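Local coordinates for C-domain type II peptide synthetase (Streptomyces globisporus, PDB 4ZXW), which is a free-standing condensation-domain protein of the nonribosomal peptide synthetase family, with two lobes related in fold to the CoA-dependent acyltransferases, at residues 155-160 with 307-312; 292-297 with 368-373; 314-319 with 334-339. One frame throughout, in Å; residues are numbered along the deposited sequence.

Overall arrangement
Interactions 1 and 2 both line the pocket that holds the naphthyl diol 4T7, their centres about 14 Å apart. His-157 of interaction 1 bonds the ligand's hydroxyl end, while Phe-294 and Val-370 of interaction 2 lie against its carbon atoms. The two also touch directly, because residues 307-312 lead into strand 312-319, where Asn-312 O accepts a probable hydrogen bond from Ser-295 N (2.8 Å). The same strand pair carries interaction 3, centred about 12 Å from interaction 2 and joined to it by a probable Leu-314 N to Thr-293 O bond (2.8 Å). Interaction 3 lies farther from the pocket, with the Leu-316 side chain about 14 Å from 4T7.

Interaction 1. Residues 155-160 with 307-312; sequences AHHTAA and VGSFIN. With 4T7 ((1R)-1-(naphthalen-2-yl)ethane-1,2-diol), chain E.
Ser-309 aims its CB at the turn that follows strand 148-156, where it rests 3.5 Å from His-157 O. Its OG, turned anti to the backbone N and back beside the carbonyl carbon, reaches water 1 at 3.2 Å. That water donates to His-157 O and also sits over the centre of one face of the His-157 ring. A second water links the backbones, donating to Thr-158 O and accepting from Ser-309 N at 2.9 Å. Nearer Val-307, Ala-159 O faces the other segment: Gly-308 CA lies 3.0 Å from it as a CA-H...O contact, and a Val-307 methyl, CG1, also borders it.

The imidazole of His-157 is held at both nitrogens. With CG anti to the backbone N (chi1 -169°), the ring swings back along its own turn, and ND1 donates to Ala-160 O at 2.8 Å (162°), the acceptor lying close to the ring plane. This grip fixes the rotation of the ring and presents NE2 to 4T7, whose OAA stands at the ring edge 2.9 Å from NE2 in a nearly straight bond (172°) that either side could donate. Ile-311 CD1 approaches the same hydroxyl, 3.6 Å from OAA, and meets the His-157 ring obliquely. Tyr-46 stacks on that ring.

His-156 turns elsewhere: its ND1 pairs with Thr-158 OG1 at 2.9 Å, its NE2 with Gly-43 O. Asp-161, just beyond the turn, accepts from Phe-310 N. Two adjacent histidines followed after three residues by an aspartate form the HHxxxD signature of condensation domains, found here beside the ligand in the cleft between the lobes.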
ATOM      1  N   ALA A 155      10.748  -0.927  -5.409  1.00 21.93           N
ATOM      2  CA  ALA A 155      10.807   0.469  -5.812  1.00 18.64           C
ATOM      3  C   ALA A 155      10.684   1.347  -4.572  1.00 20.21           C
ATOM      4  O   ALA A 155      10.014   0.958  -3.623  1.00 18.43           O
ATOM      5  CB  ALA A 155       9.688   0.800  -6.798  1.00 21.04           C
ATOM      6  N   HIS A 156      11.339   2.501  -4.536  1.00 20.55           N
ATOM      7  CA  HIS A 156      11.140   3.361  -3.363  1.00 21.54           C
ATOM      8  C   HIS A 156       9.685   3.795  -3.347  1.00 22.59           C
ATOM      9  O   HIS A 156       9.094   4.138  -4.386  1.00 21.50           O
ATOM     10  CB  HIS A 156      12.066   4.577  -3.336  1.00 19.74           C
ATOM     11  CG  HIS A 156      12.277   5.117  -1.953  1.00 21.14           C
ATOM     12  ND1 HIS A 156      11.457   6.068  -1.388  1.00 20.82           N
ATOM     13  CD2 HIS A 156      13.178   4.785  -0.998  1.00 21.00           C
ATOM     14  CE1 HIS A 156      11.842   6.299  -0.149  1.00 25.03           C
ATOM     15  NE2 HIS A 156      12.891   5.536   0.111  1.00 24.53           N
ATOM     16  N   HIS A 157       9.091   3.760  -2.170  1.00 23.65           N
ATOM     17  CA  HIS A 157       7.634   3.912  -2.082  1.00 20.61           C
ATOM     18  C   HIS A 157       7.247   5.403  -2.228  1.00 24.61           C
ATOM     19  O   HIS A 157       6.075   5.728  -2.337  1.00 29.21           O
ATOM     20  CB  HIS A 157       7.153   3.269  -0.770  1.00 30.48           C
ATOM     21  CG  HIS A 157       5.670   3.116  -0.636  1.00 26.34           C
ATOM     22  ND1 HIS A 157       4.795   3.192  -1.705  1.00 25.77           N
ATOM     23  CD2 HIS A 157       4.910   2.850   0.451  1.00 30.37           C
ATOM     24  CE1 HIS A 157       3.562   3.002  -1.273  1.00 27.16           C
ATOM     25  NE2 HIS A 157       3.603   2.788   0.033  1.00 31.99           N
ATOM     26  N   THR A 158       8.235   6.304  -2.241  1.00 23.53           N
ATOM     27  CA  THR A 158       7.991   7.707  -2.643  1.00 23.65           C
ATOM     28  C   THR A 158       7.797   7.836  -4.167  1.00 25.17           C
ATOM     29  O   THR A 158       7.219   8.833  -4.647  1.00 26.36           O
ATOM     30  CB  THR A 158       9.151   8.667  -2.211  1.00 23.50           C
ATOM     31  OG1 THR A 158      10.386   8.302  -2.871  1.00 22.90           O
ATOM     32  CG2 THR A 158       9.323   8.638  -0.716  1.00 24.97           C
ATOM     33  N   ALA A 159       8.293   6.840  -4.912  1.00 22.50           N
ATOM     34  CA  ALA A 159       8.269   6.835  -6.379  1.00 25.72           C
ATOM     35  C   ALA A 159       7.118   6.018  -6.966  1.00 27.69           C
ATOM     36  O   ALA A 159       6.713   6.251  -8.111  1.00 30.59           O
ATOM     37  CB  ALA A 159       9.574   6.280  -6.941  1.00 23.54           C
ATOM     38  N   ALA A 160       6.609   5.060  -6.195  1.00 28.65           N
ATOM     39  CA  ALA A 160       5.632   4.106  -6.706  1.00 19.19           C
ATOM     40  C   ALA A 160       4.672   3.627  -5.636  1.00 24.41           C
ATOM     41  O   ALA A 160       5.101   3.316  -4.520  1.00 26.45           O
ATOM     42  CB  ALA A 160       6.360   2.905  -7.325  1.00 22.19           C
ATOM     43  N   VAL A 307       3.464   6.200 -13.430  1.00 22.55           N
ATOM     44  CA  VAL A 307       4.197   5.716 -12.293  1.00 26.89           C
ATOM     45  C   VAL A 307       4.408   6.890 -11.342  1.00 32.26           C
ATOM     46  O   VAL A 307       4.820   7.986 -11.735  1.00 29.38           O
ATOM     47  CB  VAL A 307       5.527   5.085 -12.716  1.00 23.02           C
ATOM     48  CG1 VAL A 307       6.352   4.686 -11.492  1.00 23.97           C
ATOM     49  CG2 VAL A 307       5.266   3.860 -13.629  1.00 28.79           C
ATOM     50  N   GLY A 308       4.091   6.640 -10.084  1.00 26.10           N
ATOM     51  CA  GLY A 308       4.175   7.633  -9.049  1.00 22.66           C
ATOM     52  C   GLY A 308       3.468   7.053  -7.851  1.00 26.68           C
ATOM     53  O   GLY A 308       2.872   5.993  -7.959  1.00 24.48           O
ATOM     54  N   SER A 309       3.522   7.724  -6.711  1.00 31.28           N
ATOM     55  CA  SER A 309       2.725   7.288  -5.585  1.00 33.50           C
ATOM     56  C   SER A 309       1.591   8.265  -5.393  1.00 26.75           C
ATOM     57  O   SER A 309       1.807   9.385  -4.988  1.00 24.24           O
ATOM     58  CB  SER A 309       3.560   7.178  -4.325  1.00 27.66           C
ATOM     59  OG  SER A 309       2.764   6.650  -3.276  1.00 37.95           O
ATOM     60  N   PHE A 310       0.381   7.801  -5.681  1.00 22.87           N
ATOM     61  CA  PHE A 310      -0.824   8.634  -5.708  1.00 24.26           C
ATOM     62  C   PHE A 310      -1.677   8.516  -4.473  1.00 26.33           C
ATOM     63  O   PHE A 310      -2.566   9.331  -4.278  1.00 27.63           O
ATOM     64  CB  PHE A 310      -1.718   8.251  -6.898  1.00 25.91           C
ATOM     65  CG  PHE A 310      -1.201   8.731  -8.233  1.00 33.23           C
ATOM     66  CD1 PHE A 310      -0.021   8.218  -8.759  1.00 28.51           C
ATOM     67  CD2 PHE A 310      -1.894   9.702  -8.958  1.00 36.29           C
ATOM     68  CE1 PHE A 310       0.457   8.662  -9.978  1.00 33.69           C
ATOM     69  CE2 PHE A 310      -1.415  10.148 -10.180  1.00 35.94           C
ATOM     70  CZ  PHE A 310      -0.243   9.631 -10.688  1.00 35.40           C
ATOM     71  N   ILE A 311      -1.444   7.489  -3.664  1.00 24.84           N
ATOM     72  CA  ILE A 311      -2.350   7.172  -2.556  1.00 24.59           C
ATOM     73  C   ILE A 311      -2.563   8.366  -1.610  1.00 27.74           C
ATOM     74  O   ILE A 311      -1.707   9.238  -1.479  1.00 25.27           O
ATOM     75  CB  ILE A 311      -1.848   5.995  -1.758  1.00 23.10           C
ATOM     76  CG1 ILE A 311      -0.421   6.283  -1.254  1.00 31.80           C
ATOM     77  CG2 ILE A 311      -1.943   4.724  -2.604  1.00 28.76           C
ATOM     78  CD1 ILE A 311       0.070   5.257  -0.273  1.00 30.44           C
ATOM     79  N   ASN A 312      -3.713   8.394  -0.941  1.00 27.39           N
ATOM     80  CA  ASN A 312      -4.074   9.563  -0.150  1.00 20.23           C
ATOM     81  C   ASN A 312      -4.679   9.140   1.175  1.00 23.82           C
ATOM     82  O   ASN A 312      -5.638   8.369   1.244  1.00 23.91           O
ATOM     83  CB  ASN A 312      -5.037  10.467  -0.933  1.00 20.81           C
ATOM     84  CG  ASN A 312      -5.453  11.721  -0.137  1.00 33.00           C
ATOM     85  OD1 ASN A 312      -4.614  12.480   0.374  1.00 23.57           O
ATOM     86  ND2 ASN A 312      -6.753  11.910   0.004  1.00 27.04           N
TER
HETATM   87  CAI 4T7 E 501       1.638   3.802   6.150  1.00 23.59           C
HETATM   88  CAM 4T7 E 501       1.450   4.624   7.270  1.00 25.69           C
HETATM   89  CAG 4T7 E 501       0.888   4.103   8.433  1.00 21.53           C
HETATM   90  CAD 4T7 E 501       0.727   4.909   9.568  1.00 28.19           C
HETATM   91  CAC 4T7 E 501       1.135   6.244   9.550  1.00 30.52           C
HETATM   92  CAF 4T7 E 501       1.704   6.765   8.385  1.00 26.20           C
HETATM   93  CAL 4T7 E 501       1.879   5.948   7.253  1.00 30.51           C
HETATM   94  CAH 4T7 E 501       2.450   6.455   6.083  1.00 27.27           C
HETATM   95  CAE 4T7 E 501       2.596   5.633   4.968  1.00 27.68           C
HETATM   96  CAK 4T7 E 501       2.214   4.291   4.971  1.00 33.42           C
HETATM   97  CAN 4T7 E 501       2.399   3.474   3.776  1.00 37.72           C
HETATM   98  OAB 4T7 E 501       2.873   2.125   4.023  1.00 48.82           O
HETATM   99  CAJ 4T7 E 501       1.111   3.348   2.940  1.00 39.67           C
HETATM  100  OAA 4T7 E 501       1.333   2.542   1.767  1.00 47.61           O
HETATM  101  O   HOH W   1       4.095   6.282  -0.356  1.00 31.69           O
HETATM  102  O   HOH W   2       5.520   9.845  -6.610  1.00 26.18           O

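Interaction 2. Residues 292-297 with 368-373; sequences PTFSGG and ISVFQA. With 4T7 ((1R)-1-(naphthalen-2-yl)ethane-1,2-diol), chain E.
Thr-293 OG1 donates to Phe-371 O at 2.7 Å. One residue earlier, Pro-292 O receives Phe-371 N at 3.1 Å, in the carbonyl plane. The Thr-293 hydroxyl has a further partner in water 3, which donates to it and to Phe-294 O and accepts from Ala-373 N at 3.0 Å, so that water takes over where the strands draw apart.

On the ligand side, Phe-294 lays its ring beside both Val-370 and Gln-372. Its CD2 stands 3.3 Å from Gln-372 OE1, with ring and amide planes 70° apart. Val-370 divides its branches: CG1, anti to the backbone N (chi1 176°), meets Phe-294 CD2 at 3.8 Å, whereas CG2 touches the naphthalene at CAD (3.6 Å) and Pro-292 CG (3.9 Å). Phe-294 CE2 comes to 3.2 Å from 4T7 CAJ, the end carbon of the diol arm.

The strands run in the same sense but splay by 38°. Strand 288-295 pairs with 312-319, strand 366-373 belongs to a five-stranded mixed sheet, and this short parallel junction joins the two in the C-terminal lobe of the condensation-domain fold. The loop leaving strand 288-295 crosses toward the N-terminal lobe and probably corresponds to the floor loop of relatives.

Farther out, Ser-413 OG accepts from Gln-372 NE2 and steadies the amide whose other end faces Phe-294; a bound glucose also touches Gln-372. On the strand face opposite Gln-372, Phe-371 packs its ring among Tyr-276 and Phe-269 of helix 268-284 and Trp-412 of strand 410-416, while Tyr-276 OH also bonds Ser-369 OG.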
ATOM      1  N   PRO A 292      -7.984   6.365   9.624  1.00 24.09           N
ATOM      2  CA  PRO A 292      -7.654   6.698   8.244  1.00 22.34           C
ATOM      3  C   PRO A 292      -7.489   5.449   7.394  1.00 26.30           C
ATOM      4  O   PRO A 292      -7.179   4.358   7.890  1.00 21.28           O
ATOM      5  CB  PRO A 292      -6.331   7.456   8.372  1.00 29.46           C
ATOM      6  CG  PRO A 292      -5.702   6.871   9.589  1.00 32.66           C
ATOM      7  CD  PRO A 292      -6.828   6.491  10.521  1.00 31.10           C
ATOM      8  N   THR A 293      -7.782   5.611   6.116  1.00 28.01           N
ATOM      9  CA  THR A 293      -7.427   4.629   5.132  1.00 31.17           C
ATOM     10  C   THR A 293      -6.510   5.348   4.143  1.00 29.86           C
ATOM     11  O   THR A 293      -6.225   6.529   4.300  1.00 29.36           O
ATOM     12  CB  THR A 293      -8.687   4.017   4.432  1.00 39.56           C
ATOM     13  OG1 THR A 293      -8.318   2.899   3.599  1.00 32.61           O
ATOM     14  CG2 THR A 293      -9.394   5.039   3.606  1.00 39.35           C
ATOM     15  N   PHE A 294      -6.003   4.607   3.168  1.00 24.98           N
ATOM     16  CA  PHE A 294      -5.419   5.205   1.983  1.00 33.17           C
ATOM     17  C   PHE A 294      -6.334   4.978   0.806  1.00 27.56           C
ATOM     18  O   PHE A 294      -6.635   3.845   0.499  1.00 28.40           O
ATOM     19  CB  PHE A 294      -4.045   4.604   1.691  1.00 23.95           C
ATOM     20  CG  PHE A 294      -2.965   5.182   2.506  1.00 21.85           C
ATOM     21  CD1 PHE A 294      -2.537   6.491   2.288  1.00 23.55           C
ATOM     22  CD2 PHE A 294      -2.360   4.431   3.500  1.00 30.25           C
ATOM     23  CE1 PHE A 294      -1.485   7.032   3.030  1.00 23.71           C
ATOM     24  CE2 PHE A 294      -1.318   4.977   4.266  1.00 35.79           C
ATOM     25  CZ  PHE A 294      -0.885   6.284   4.027  1.00 24.42           C
ATOM     26  N   SER A 295      -6.826   6.051   0.191  1.00 22.64           N
ATOM     27  CA  SER A 295      -7.520   5.904  -1.070  1.00 29.05           C
ATOM     28  C   SER A 295      -6.470   5.733  -2.163  1.00 24.69           C
ATOM     29  O   SER A 295      -5.291   5.974  -1.924  1.00 25.50           O
ATOM     30  CB  SER A 295      -8.419   7.118  -1.359  1.00 28.43           C
ATOM     31  OG  SER A 295      -7.647   8.156  -1.917  1.00 37.17           O
ATOM     32  N   GLY A 296      -6.904   5.314  -3.350  1.00 22.49           N
ATOM     33  CA  GLY A 296      -5.999   5.019  -4.445  1.00 22.42           C
ATOM     34  C   GLY A 296      -5.492   6.298  -5.082  1.00 26.39           C
ATOM     35  O   GLY A 296      -4.388   6.337  -5.634  1.00 27.95           O
ATOM     36  N   GLY A 297      -6.304   7.348  -4.998  1.00 20.55           N
ATOM     37  CA  GLY A 297      -5.870   8.688  -5.370  1.00 24.16           C
ATOM     38  C   GLY A 297      -5.750   8.844  -6.877  1.00 30.91           C
ATOM     39  O   GLY A 297      -5.169   9.812  -7.373  1.00 31.14           O
ATOM     40  N   ILE A 368      -1.033   5.632  15.780  1.00 32.30           N
ATOM     41  CA  ILE A 368      -2.243   5.520  14.998  1.00 27.82           C
ATOM     42  C   ILE A 368      -2.182   4.287  14.115  1.00 32.86           C
ATOM     43  O   ILE A 368      -1.093   3.761  13.840  1.00 25.76           O
ATOM     44  CB  ILE A 368      -2.466   6.738  14.174  1.00 32.44           C
ATOM     45  CG1 ILE A 368      -1.282   6.999  13.274  1.00 31.02           C
ATOM     46  CG2 ILE A 368      -2.681   7.942  15.086  1.00 39.28           C
ATOM     47  CD1 ILE A 368      -1.689   7.731  12.034  1.00 38.46           C
ATOM     48  N   SER A 369      -3.346   3.808  13.684  1.00 25.34           N
ATOM     49  CA  SER A 369      -3.366   2.692  12.737  1.00 26.62           C
ATOM     50  C   SER A 369      -4.128   3.115  11.533  1.00 24.82           C
ATOM     51  O   SER A 369      -4.942   4.040  11.579  1.00 28.97           O
ATOM     52  CB  SER A 369      -3.982   1.440  13.337  1.00 24.99           C
ATOM     53  OG  SER A 369      -5.370   1.649  13.536  1.00 29.04           O
ATOM     54  N   VAL A 370      -3.811   2.447  10.440  1.00 26.38           N
ATOM     55  CA  VAL A 370      -4.403   2.713   9.153  1.00 30.27           C
ATOM     56  C   VAL A 370      -4.977   1.391   8.689  1.00 23.94           C
ATOM     57  O   VAL A 370      -4.360   0.349   8.839  1.00 22.11           O
ATOM     58  CB  VAL A 370      -3.342   3.253   8.144  1.00 30.46           C
ATOM     59  CG1 VAL A 370      -3.925   3.448   6.787  1.00 25.10           C
ATOM     60  CG2 VAL A 370      -2.697   4.542   8.634  1.00 30.53           C
ATOM     61  N   PHE A 371      -6.144   1.425   8.090  1.00 24.95           N
ATOM     62  CA  PHE A 371      -6.733   0.212   7.554  1.00 24.34           C
ATOM     63  C   PHE A 371      -7.041   0.449   6.078  1.00 24.74           C
ATOM     64  O   PHE A 371      -7.829   1.334   5.746  1.00 23.72           O
ATOM     65  CB  PHE A 371      -7.981  -0.163   8.357  1.00 21.54           C
ATOM     66  CG  PHE A 371      -8.509  -1.527   8.052  1.00 22.77           C
ATOM     67  CD1 PHE A 371      -9.213  -1.760   6.897  1.00 28.92           C
ATOM     68  CD2 PHE A 371      -8.320  -2.565   8.940  1.00 26.99           C
ATOM     69  CE1 PHE A 371      -9.734  -3.020   6.625  1.00 34.21           C
ATOM     70  CE2 PHE A 371      -8.822  -3.812   8.676  1.00 29.37           C
ATOM     71  CZ  PHE A 371      -9.535  -4.040   7.512  1.00 30.63           C
ATOM     72  N   GLN A 372      -6.384  -0.313   5.197  1.00 25.19           N
ATOM     73  CA  GLN A 372      -6.505  -0.081   3.753  1.00 29.19           C
ATOM     74  C   GLN A 372      -6.792  -1.324   2.930  1.00 28.51           C
ATOM     75  O   GLN A 372      -6.460  -2.444   3.283  1.00 21.82           O
ATOM     76  CB  GLN A 372      -5.225   0.557   3.165  1.00 28.38           C
ATOM     77  CG  GLN A 372      -4.059  -0.399   3.017  1.00 29.56           C
ATOM     78  CD  GLN A 372      -2.829   0.215   2.327  1.00 36.49           C
ATOM     79  OE1 GLN A 372      -2.733   1.431   2.113  1.00 33.41           O
ATOM     80  NE2 GLN A 372      -1.876  -0.651   1.975  1.00 31.56           N
ATOM     81  N   ALA A 373      -7.376  -1.073   1.777  1.00 36.47           N
ATOM     82  CA  ALA A 373      -7.425  -2.047   0.720  1.00 30.69           C
ATOM     83  C   ALA A 373      -6.474  -1.573  -0.366  1.00 38.41           C
ATOM     84  O   ALA A 373      -6.501  -0.406  -0.755  1.00 34.16           O
ATOM     85  CB  ALA A 373      -8.820  -2.205   0.180  1.00 26.04           C
TER
HETATM   86  CAI 4T7 E 501       1.638   3.802   6.150  1.00 23.59           C
HETATM   87  CAM 4T7 E 501       1.450   4.624   7.270  1.00 25.69           C
HETATM   88  CAG 4T7 E 501       0.888   4.103   8.433  1.00 21.53           C
HETATM   89  CAD 4T7 E 501       0.727   4.909   9.568  1.00 28.19           C
HETATM   90  CAC 4T7 E 501       1.135   6.244   9.550  1.00 30.52           C
HETATM   91  CAF 4T7 E 501       1.704   6.765   8.385  1.00 26.20           C
HETATM   92  CAL 4T7 E 501       1.879   5.948   7.253  1.00 30.51           C
HETATM   93  CAH 4T7 E 501       2.450   6.455   6.083  1.00 27.27           C
HETATM   94  CAE 4T7 E 501       2.596   5.633   4.968  1.00 27.68           C
HETATM   95  CAK 4T7 E 501       2.214   4.291   4.971  1.00 33.42           C
HETATM   96  CAN 4T7 E 501       2.399   3.474   3.776  1.00 37.72           C
HETATM   97  OAB 4T7 E 501       2.873   2.125   4.023  1.00 48.82           O
HETATM   98  CAJ 4T7 E 501       1.111   3.348   2.940  1.00 39.67           C
HETATM   99  OAA 4T7 E 501       1.333   2.542   1.767  1.00 47.61           O
HETATM  100  O   HOH W   3      -8.523   1.622   1.214  1.00 29.62           O

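Interaction 3. Residues 314-319 with 334-339; sequences LPLRTD and RTTCGE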
ATOM      1  N   LEU A 314      -6.806   9.295   4.216  1.00 26.30           N
ATOM      2  CA  LEU A 314      -8.214   9.708   4.201  1.00 30.98           C
ATOM      3  C   LEU A 314      -8.902   9.322   5.498  1.00 26.15           C
ATOM      4  O   LEU A 314      -9.128   8.127   5.735  1.00 29.52           O
ATOM      5  CB  LEU A 314      -8.926   9.067   3.013  1.00 37.54           C
ATOM      6  CG  LEU A 314     -10.398   9.400   2.794  1.00 34.07           C
ATOM      7  CD1 LEU A 314     -10.512  10.863   2.557  1.00 34.46           C
ATOM      8  CD2 LEU A 314     -10.921   8.621   1.598  1.00 31.10           C
ATOM      9  N   PRO A 315      -9.229  10.314   6.350  1.00 25.63           N
ATOM     10  CA  PRO A 315      -9.865   9.988   7.626  1.00 25.37           C
ATOM     11  C   PRO A 315     -11.332   9.568   7.487  1.00 34.38           C
ATOM     12  O   PRO A 315     -12.112  10.247   6.825  1.00 31.72           O
ATOM     13  CB  PRO A 315      -9.770  11.300   8.430  1.00 27.00           C
ATOM     14  CG  PRO A 315      -9.264  12.335   7.509  1.00 35.45           C
ATOM     15  CD  PRO A 315      -9.182  11.769   6.129  1.00 36.26           C
ATOM     16  N   LEU A 316     -11.684   8.463   8.129  1.00 27.48           N
ATOM     17  CA  LEU A 316     -13.033   7.930   8.069  1.00 32.61           C
ATOM     18  C   LEU A 316     -13.581   7.921   9.492  1.00 24.53           C
ATOM     19  O   LEU A 316     -13.154   7.110  10.326  1.00 26.60           O
ATOM     20  CB  LEU A 316     -13.050   6.519   7.470  1.00 23.87           C
ATOM     21  CG  LEU A 316     -12.535   6.340   6.040  1.00 32.51           C
ATOM     22  CD1 LEU A 316     -12.618   4.853   5.603  1.00 27.01           C
ATOM     23  CD2 LEU A 316     -13.305   7.228   5.049  1.00 31.61           C
ATOM     24  N   ARG A 317     -14.490   8.847   9.770  1.00 29.03           N
ATOM     25  CA  ARG A 317     -15.090   8.982  11.090  1.00 25.38           C
ATOM     26  C   ARG A 317     -16.465   8.388  11.102  1.00 29.72           C
ATOM     27  O   ARG A 317     -17.301   8.799  10.314  1.00 36.89           O
ATOM     28  CB  ARG A 317     -15.182  10.444  11.496  1.00 28.43           C
ATOM     29  CG  ARG A 317     -15.714  10.649  12.879  1.00 25.48           C
ATOM     30  CD  ARG A 317     -15.751  12.139  13.179  1.00 34.52           C
ATOM     31  NE  ARG A 317     -15.890  12.378  14.594  1.00 27.59           N
ATOM     32  CZ  ARG A 317     -16.082  13.574  15.131  1.00 35.70           C
ATOM     33  NH1 ARG A 317     -16.156  14.661  14.363  1.00 41.57           N
ATOM     34  NH2 ARG A 317     -16.184  13.684  16.447  1.00 33.92           N
ATOM     35  N   THR A 318     -16.690   7.427  11.991  1.00 37.99           N
ATOM     36  CA  THR A 318     -17.989   6.774  12.118  1.00 45.46           C
ATOM     37  C   THR A 318     -18.435   6.784  13.561  1.00 39.93           C
ATOM     38  O   THR A 318     -17.642   6.477  14.472  1.00 41.05           O
ATOM     39  CB  THR A 318     -17.957   5.319  11.656  1.00 55.32           C
ATOM     40  OG1 THR A 318     -17.382   5.243  10.355  1.00 47.80           O
ATOM     41  CG2 THR A 318     -19.343   4.732  11.614  1.00 68.82           C
ATOM     42  N   ASP A 319     -19.707   7.105  13.762  1.00 32.41           N
ATOM     43  CA  ASP A 319     -20.298   7.034  15.077  1.00 34.90           C
ATOM     44  C   ASP A 319     -21.009   5.705  15.236  1.00 37.49           C
ATOM     45  O   ASP A 319     -22.011   5.456  14.576  1.00 39.74           O
ATOM     46  CB  ASP A 319     -21.268   8.191  15.295  1.00 38.42           C
ATOM     47  CG  ASP A 319     -21.837   8.212  16.693  1.00 47.45           C
ATOM     48  OD1 ASP A 319     -21.338   7.442  17.557  1.00 49.25           O
ATOM     49  OD2 ASP A 319     -22.780   9.006  16.921  1.00 51.01           O
ATOM     50  N   ARG A 334     -20.630   2.538   5.229  1.00 26.61           N
ATOM     51  CA  ARG A 334     -20.891   2.857   3.840  1.00 25.67           C
ATOM     52  C   ARG A 334     -21.216   4.330   3.674  1.00 26.75           C
ATOM     53  O   ARG A 334     -20.774   4.980   2.732  1.00 31.51           O
ATOM     54  CB  ARG A 334     -22.034   2.018   3.291  1.00 32.65           C
ATOM     55  CG  ARG A 334     -22.381   2.386   1.867  1.00 33.47           C
ATOM     56  CD  ARG A 334     -23.421   1.457   1.278  1.00 26.50           C
ATOM     57  NE  ARG A 334     -24.725   1.756   1.844  1.00 34.90           N
ATOM     58  CZ  ARG A 334     -25.853   1.144   1.515  1.00 33.64           C
ATOM     59  NH1 ARG A 334     -26.990   1.507   2.099  1.00 31.75           N
ATOM     60  NH2 ARG A 334     -25.853   0.181   0.612  1.00 37.53           N
ATOM     61  N   THR A 335     -22.017   4.860   4.572  1.00 26.90           N
ATOM     62  CA  THR A 335     -22.348   6.266   4.502  1.00 23.73           C
ATOM     63  C   THR A 335     -21.099   7.136   4.664  1.00 29.87           C
ATOM     64  O   THR A 335     -20.899   8.126   3.946  1.00 28.00           O
ATOM     65  CB  THR A 335     -23.361   6.633   5.590  1.00 28.23           C
ATOM     66  OG1 THR A 335     -24.534   5.840   5.431  1.00 33.40           O
ATOM     67  CG2 THR A 335     -23.716   8.113   5.511  1.00 32.06           C
ATOM     68  N   THR A 336     -20.256   6.765   5.615  1.00 28.27           N
ATOM     69  CA  THR A 336     -19.026   7.525   5.858  1.00 26.18           C
ATOM     70  C   THR A 336     -18.097   7.507   4.654  1.00 30.54           C
ATOM     71  O   THR A 336     -17.553   8.530   4.245  1.00 30.16           O
ATOM     72  CB  THR A 336     -18.287   6.958   7.061  1.00 27.57           C
ATOM     73  OG1 THR A 336     -19.041   7.235   8.248  1.00 36.77           O
ATOM     74  CG2 THR A 336     -16.866   7.554   7.196  1.00 23.34           C
ATOM     75  N   CYS A 337     -17.905   6.328   4.087  1.00 26.45           N
ATOM     76  CA  CYS A 337     -17.012   6.205   2.931  1.00 20.59           C
ATOM     77  C   CYS A 337     -17.588   6.970   1.743  1.00 25.38           C
ATOM     78  O   CYS A 337     -16.865   7.626   0.998  1.00 27.50           O
ATOM     79  CB  CYS A 337     -16.792   4.746   2.555  1.00 24.22           C
ATOM     80  SG  CYS A 337     -15.955   3.760   3.747  1.00 47.22           S
ATOM     81  N   GLY A 338     -18.894   6.897   1.540  1.00 26.28           N
ATOM     82  CA  GLY A 338     -19.449   7.615   0.414  1.00 22.99           C
ATOM     83  C   GLY A 338     -19.199   9.118   0.493  1.00 35.53           C
ATOM     84  O   GLY A 338     -18.852   9.766  -0.508  1.00 29.21           O
ATOM     85  N   GLU A 339     -19.409   9.710   1.667  1.00 32.84           N
ATOM     86  CA  GLU A 339     -19.236  11.155   1.752  1.00 31.25           C
ATOM     87  C   GLU A 339     -17.735  11.484   1.716  1.00 33.06           C
ATOM     88  O   GLU A 339     -17.339  12.498   1.153  1.00 38.07           O
ATOM     89  CB  GLU A 339     -19.924  11.726   2.992  1.00 38.65           C
ATOM     90  CG  GLU A 339     -19.405  11.275   4.306  1.00 58.76           C
ATOM     91  CD  GLU A 339     -20.400  11.546   5.436  1.00 61.49           C
ATOM     92  OE1 GLU A 339     -21.557  11.967   5.162  1.00 60.03           O
ATOM     93  OE2 GLU A 339     -20.017  11.329   6.604  1.00 61.00           O
TER
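Thr-336 points from its helix toward strand 314-319 and touches Leu-316, Arg-317 and Thr-318. CB already lies near the strand, 3.8 Å from Thr-318 OG1. From there the two branches part. CG2, anti to the backbone N, settles over the backbone, 3.4 Å from Arg-317 O, and meets Leu-316 CB at 4.0 Å. OG1 takes the other branch, beside the backbone N (chi1 -69°), and stands 3.1 Å from Arg-317 O. Its proton may go there or to Arg-332 O, one helical turn back, so the bond across the contact is not settled. Thr-318 OG1 is also close, 3.3 Å from Thr-336 OG1, but is hydrogen-bonded to Gln-277 NE2.

One residue on, Cys-337 SG adds an apolar touch, 4.0 Å from Leu-316 CD1; Leu-316 thus meets two successive helix residues with different atoms. The guanidinium of Arg-317 leads away from the helix, to Asp-288 in a salt bridge and to the carbonyls of Arg-219 and Gln-221.

Strand and helix run roughly antiparallel, at 146°, their axes 8.1 Å apart at closest. Helix 326-342 lies against strand 312-319, which is paired in turn with strand 288-295. Helix 207-219 borders helix 326-342: Arg-219 touches Thr-336 and holds Glu-339 in a salt bridge, and Phe-215 packs on Glu-339.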